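Local coordinates for protein pyridoxal kinase (PDB 4S1H) that probably phosphorylates pyridoxal, using ATP and magnesium, to give pyridoxal 5'-phosphate, at residues A[2-7]-A[76-81]; A[24-29]-A[224-229]. All coordinates share one frame; numbering follows the deposited sequence.

Contact 1 joins two neighbouring strands of the central sheet, and contact 2 joins two helices on the face of that sheet carrying Val5, Phe78 and Val80. Their centres lie 11 Å apart and they touch directly: Val80 CG2 lies 3.3 Å from Leu225 CD2, a tight approach, and Val5 CG2 3.5 Å from Ile229 CD1, while the Phe78 ring also rests on Ile229. Segment 224-229 thus packs against both the sheet and helix 18-28. The side chain of Val80 is about 9 Å from a bound magnesium ion, and that of Ile25 about 11 Å from ADP, whose binding residue Gly217 lies in the first turn of helix 216-229, which ends with 224-229.

Contact 1: A[2-7]-A[76-81]; sequences TNKVLT and IEFLVT
Lys4 O receives two backbone N-H groups where 2-7 and 76-81 come together: that of Glu77 at 2.8 Å from its N, and more weakly that of Phe78. The parallel ladder then continues with Leu6, whose N bonds to Phe78 O at 3.0 Å and whose O accepts from Val80 N at 2.9 Å. Strands 5-9 and 78-81 are neighbours in the central, largely parallel sheet of the ribokinase fold, and the alternation sends Leu6 and Leu79 to one face, Val5, Thr7, Phe78 and Val80 to the other. Leu6 can be followed outward. Its CB lies 3.9 Å from Leu79 CD1 and 4.1 Å from Ile76 CD1; CG sits 3.7 Å from Leu79 CD1; the tip, CD2, reaches that same methyl at 3.6 Å. Both leucines have CG anti to the backbone N (chi1 165° for Leu6), which lays them side by side, and their branched ends suit a buried apolar face. On the other face the aliphatic part of Lys4 runs alongside Phe78, CG lying 3.9 Å from ring atom CD2, and the ammonium continues towards Glu77 without reaching its carboxylate. Thr7 packs against Val80, while its buried hydroxyl is satisfied by hydrogen bonds with Asn19 OD1 and Tyr222 OH.

Contact 2: A[24-29]-A[224-229]; sequences IILDSF and LLSWII
Two helices packed side by side on one face of the central sheet in this ribokinase-type α/β fold, 18-28 and 216-229, meet here near their C-terminal ends. They run in nearly the same direction, the short segments crossing at -26° with axes 10.1 Å apart. Ser226 occupies the middle of the interface, directly facing the other helix, and a small residue suits the place because Phe29 lays its ring across it. Ser226 CB stands 3.4 Å from the centroid of that ring, a CH-pi contact centred on the face. The serine hydroxyl, anti to its own carbonyl carbon (chi1 -62°), turns back along its helix and hydrogen-bonds to Tyr222 O, so a polar atom can be buried between apolar groups. The methyls Leu26 CD2, 3.5 Å from Ser226 OG, and Ile25 CG2, 3.8 Å from it, also touch this oxygen. Leu26 also extends towards Leu225, a looser meeting of two methyl groups where large aliphatic side chains fill the buried space nearer the sheet. On the far side of Ser226, Phe29 meets Trp227 in a T-shaped pair, with ring planes at 88°. Here Phe29 offers its edge, whereas the indole offers a face broad enough to receive it; Arg240 makes a cation-pi contact with the same indole. Phe29 CE2 lies over the centre of the six-membered ring of Trp227, 3.6 Å above its plane, and the neighbouring CZ comes within 3.7 Å of Trp227 CE2.

Contact 1: A[2-7]-A[76-81]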
# COMPACT_ATOMS: atom_id res chain seq x y z
N THR A 2 -2.21 -3.00 -17.41
CA THR A 2 -1.10 -2.04 -17.54
C THR A 2 -1.15 -1.02 -16.40
O THR A 2 -2.23 -0.59 -15.99
CB THR A 2 -1.18 -1.30 -18.87
OG1 THR A 2 -2.41 -0.59 -18.94
CG2 THR A 2 -1.11 -2.31 -20.04
N ASN A 3 0.02 -0.64 -15.92
CA ASN A 3 0.13 0.40 -14.91
C ASN A 3 -0.16 1.74 -15.55
O ASN A 3 0.49 2.10 -16.52
CB ASN A 3 1.53 0.38 -14.32
CG ASN A 3 1.81 -0.89 -13.55
OD1 ASN A 3 0.99 -1.28 -12.72
ND2 ASN A 3 2.94 -1.52 -13.80
N LYS A 4 -1.15 2.45 -15.01
CA LYS A 4 -1.57 3.75 -15.55
C LYS A 4 -0.95 4.90 -14.77
O LYS A 4 -0.79 6.01 -15.34
CB LYS A 4 -3.09 3.81 -15.54
CG LYS A 4 -3.66 5.08 -16.17
CD LYS A 4 -5.18 5.05 -16.29
CE LYS A 4 -5.66 4.10 -17.37
NZ LYS A 4 -7.10 4.34 -17.65
N VAL A 5 -0.67 4.69 -13.48
CA VAL A 5 -0.14 5.72 -12.61
C VAL A 5 1.18 5.31 -12.01
O VAL A 5 1.35 4.15 -11.64
CB VAL A 5 -1.12 6.04 -11.44
CG1 VAL A 5 -0.59 7.14 -10.54
CG2 VAL A 5 -2.50 6.39 -11.99
N LEU A 6 2.09 6.27 -11.87
CA LEU A 6 3.30 6.08 -11.07
C LEU A 6 3.28 7.13 -9.99
O LEU A 6 3.09 8.33 -10.30
CB LEU A 6 4.55 6.21 -11.92
CG LEU A 6 5.89 6.38 -11.22
CD1 LEU A 6 6.23 5.09 -10.48
CD2 LEU A 6 6.95 6.74 -12.25
N THR A 7 3.41 6.68 -8.76
CA THR A 7 3.35 7.60 -7.62
C THR A 7 4.52 7.35 -6.69
O THR A 7 4.80 6.21 -6.26
CB THR A 7 1.99 7.57 -6.89
OG1 THR A 7 2.10 8.26 -5.64
CG2 THR A 7 1.53 6.18 -6.64
N ILE A 76 2.40 4.42 -18.55
CA ILE A 76 2.07 5.43 -17.55
C ILE A 76 1.43 6.64 -18.24
O ILE A 76 1.95 7.08 -19.23
CB ILE A 76 3.36 5.86 -16.79
CG1 ILE A 76 3.87 4.73 -15.90
CG2 ILE A 76 3.15 7.11 -15.94
CD1 ILE A 76 2.83 4.12 -15.01
N GLU A 77 0.27 7.05 -17.77
CA GLU A 77 -0.39 8.30 -18.25
C GLU A 77 -0.43 9.41 -17.20
O GLU A 77 -0.75 10.56 -17.53
CB GLU A 77 -1.81 7.99 -18.71
CG GLU A 77 -1.88 7.01 -19.88
CD GLU A 77 -3.30 6.59 -20.22
OE1 GLU A 77 -4.22 7.44 -20.18
OE2 GLU A 77 -3.51 5.40 -20.56
N PHE A 78 -0.13 9.05 -15.95
CA PHE A 78 -0.27 9.93 -14.80
C PHE A 78 0.88 9.70 -13.86
O PHE A 78 1.27 8.55 -13.59
CB PHE A 78 -1.60 9.69 -14.08
CG PHE A 78 -2.79 9.96 -14.94
CD1 PHE A 78 -3.33 11.26 -15.01
CD2 PHE A 78 -3.33 8.97 -15.72
CE1 PHE A 78 -4.42 11.53 -15.84
CE2 PHE A 78 -4.40 9.22 -16.57
CZ PHE A 78 -4.95 10.49 -16.60
N LEU A 79 1.41 10.81 -13.34
CA LEU A 79 2.49 10.79 -12.40
C LEU A 79 2.11 11.61 -11.20
O LEU A 79 1.51 12.67 -11.37
CB LEU A 79 3.71 11.38 -13.06
CG LEU A 79 4.99 11.42 -12.26
CD1 LEU A 79 5.51 10.03 -11.98
CD2 LEU A 79 6.00 12.19 -13.06
N VAL A 80 2.45 11.11 -10.01
CA VAL A 80 2.27 11.87 -8.76
C VAL A 80 3.54 11.81 -7.97
O VAL A 80 4.15 10.73 -7.87
CB VAL A 80 1.14 11.33 -7.87
CG1 VAL A 80 1.03 12.11 -6.56
CG2 VAL A 80 -0.17 11.35 -8.61
N THR A 81 3.94 12.94 -7.41
CA THR A 81 5.00 12.96 -6.44
C THR A 81 4.49 13.57 -5.17
O THR A 81 3.62 14.49 -5.20
CB THR A 81 6.28 13.64 -6.96
OG1 THR A 81 6.01 15.02 -7.18
CG2 THR A 81 6.80 13.00 -8.25

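Contact 2: A[24-29]-A[224-229]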
# COMPACT_ATOMS: atom_id res chain seq x y z
N ILE A 24 -4.59 3.04 -0.82
CA ILE A 24 -5.95 2.84 -0.40
C ILE A 24 -6.91 3.45 -1.43
O ILE A 24 -7.89 2.83 -1.82
CB ILE A 24 -6.21 3.44 0.99
CG1 ILE A 24 -5.43 2.65 2.05
CG2 ILE A 24 -7.71 3.44 1.33
CD1 ILE A 24 -5.26 3.41 3.35
N ILE A 25 -6.62 4.68 -1.84
CA ILE A 25 -7.54 5.42 -2.70
C ILE A 25 -7.52 4.86 -4.13
O ILE A 25 -8.58 4.54 -4.69
CB ILE A 25 -7.28 6.94 -2.65
CG1 ILE A 25 -7.51 7.40 -1.21
CG2 ILE A 25 -8.19 7.65 -3.64
CD1 ILE A 25 -6.89 8.74 -0.86
N LEU A 26 -6.35 4.78 -4.73
CA LEU A 26 -6.22 4.26 -6.11
C LEU A 26 -6.67 2.81 -6.20
O LEU A 26 -7.35 2.44 -7.17
CB LEU A 26 -4.80 4.45 -6.64
CG LEU A 26 -4.38 5.89 -6.91
CD1 LEU A 26 -2.88 6.05 -7.08
CD2 LEU A 26 -5.11 6.48 -8.11
N ASP A 27 -6.35 2.00 -5.21
CA ASP A 27 -6.91 0.61 -5.18
C ASP A 27 -8.46 0.63 -5.17
O ASP A 27 -9.11 -0.10 -5.93
CB ASP A 27 -6.39 -0.25 -3.98
CG ASP A 27 -4.85 -0.55 -4.02
OD1 ASP A 27 -4.16 -0.31 -5.04
OD2 ASP A 27 -4.32 -1.02 -2.97
N SER A 28 -9.08 1.49 -4.36
CA SER A 28 -10.53 1.54 -4.27
C SER A 28 -11.20 2.03 -5.57
O SER A 28 -12.31 1.65 -5.87
CB SER A 28 -11.00 2.37 -3.06
OG SER A 28 -11.78 3.49 -3.47
N PHE A 29 -10.47 2.84 -6.34
CA PHE A 29 -10.94 3.29 -7.66
C PHE A 29 -10.55 2.31 -8.77
O PHE A 29 -10.89 2.55 -9.91
CB PHE A 29 -10.38 4.70 -8.01
CG PHE A 29 -11.18 5.87 -7.48
CD1 PHE A 29 -11.00 6.34 -6.19
CD2 PHE A 29 -12.09 6.57 -8.30
CE1 PHE A 29 -11.72 7.41 -5.71
CE2 PHE A 29 -12.81 7.65 -7.82
CZ PHE A 29 -12.63 8.08 -6.52
N LEU A 224 -8.70 13.58 -5.80
CA LEU A 224 -8.70 14.50 -6.96
C LEU A 224 -8.15 13.85 -8.23
O LEU A 224 -8.80 13.82 -9.28
CB LEU A 224 -7.87 15.74 -6.62
CG LEU A 224 -7.58 16.70 -7.77
CD1 LEU A 224 -8.87 17.24 -8.32
CD2 LEU A 224 -6.65 17.78 -7.26
N LEU A 225 -6.97 13.23 -8.12
CA LEU A 225 -6.34 12.54 -9.26
C LEU A 225 -7.20 11.41 -9.80
O LEU A 225 -7.33 11.27 -11.01
CB LEU A 225 -4.99 11.95 -8.87
CG LEU A 225 -4.25 11.25 -10.00
CD1 LEU A 225 -3.68 12.26 -10.98
CD2 LEU A 225 -3.19 10.33 -9.42
N SER A 226 -7.78 10.60 -8.90
CA SER A 226 -8.64 9.50 -9.35
C SER A 226 -9.79 10.04 -10.23
O SER A 226 -10.06 9.49 -11.27
CB SER A 226 -9.20 8.71 -8.17
OG SER A 226 -8.13 8.13 -7.45
N TRP A 227 -10.44 11.14 -9.81
CA TRP A 227 -11.53 11.68 -10.62
C TRP A 227 -11.05 12.31 -11.94
O TRP A 227 -11.69 12.13 -12.95
CB TRP A 227 -12.35 12.70 -9.83
CG TRP A 227 -13.23 12.10 -8.80
CD1 TRP A 227 -13.28 12.43 -7.50
CD2 TRP A 227 -14.22 11.07 -8.99
NE1 TRP A 227 -14.23 11.68 -6.85
CE2 TRP A 227 -14.81 10.82 -7.75
CE3 TRP A 227 -14.67 10.33 -10.11
CZ2 TRP A 227 -15.81 9.85 -7.56
CZ3 TRP A 227 -15.65 9.34 -9.91
CH2 TRP A 227 -16.22 9.12 -8.65
N ILE A 228 -9.88 12.94 -11.92
CA ILE A 228 -9.26 13.37 -13.17
C ILE A 228 -9.03 12.19 -14.12
O ILE A 228 -9.34 12.26 -15.31
CB ILE A 228 -7.96 14.11 -12.91
CG1 ILE A 228 -8.22 15.47 -12.23
CG2 ILE A 228 -7.20 14.34 -14.21
CD1 ILE A 228 -7.00 16.11 -11.65
N ILE A 229 -8.47 11.13 -13.57
CA ILE A 229 -8.27 9.92 -14.34
C ILE A 229 -9.57 9.39 -14.94
O ILE A 229 -9.59 8.94 -16.11
CB ILE A 229 -7.51 8.83 -13.52
CG1 ILE A 229 -6.06 9.28 -13.31
CG2 ILE A 229 -7.55 7.47 -14.22
CD1 ILE A 229 -5.27 8.47 -12.30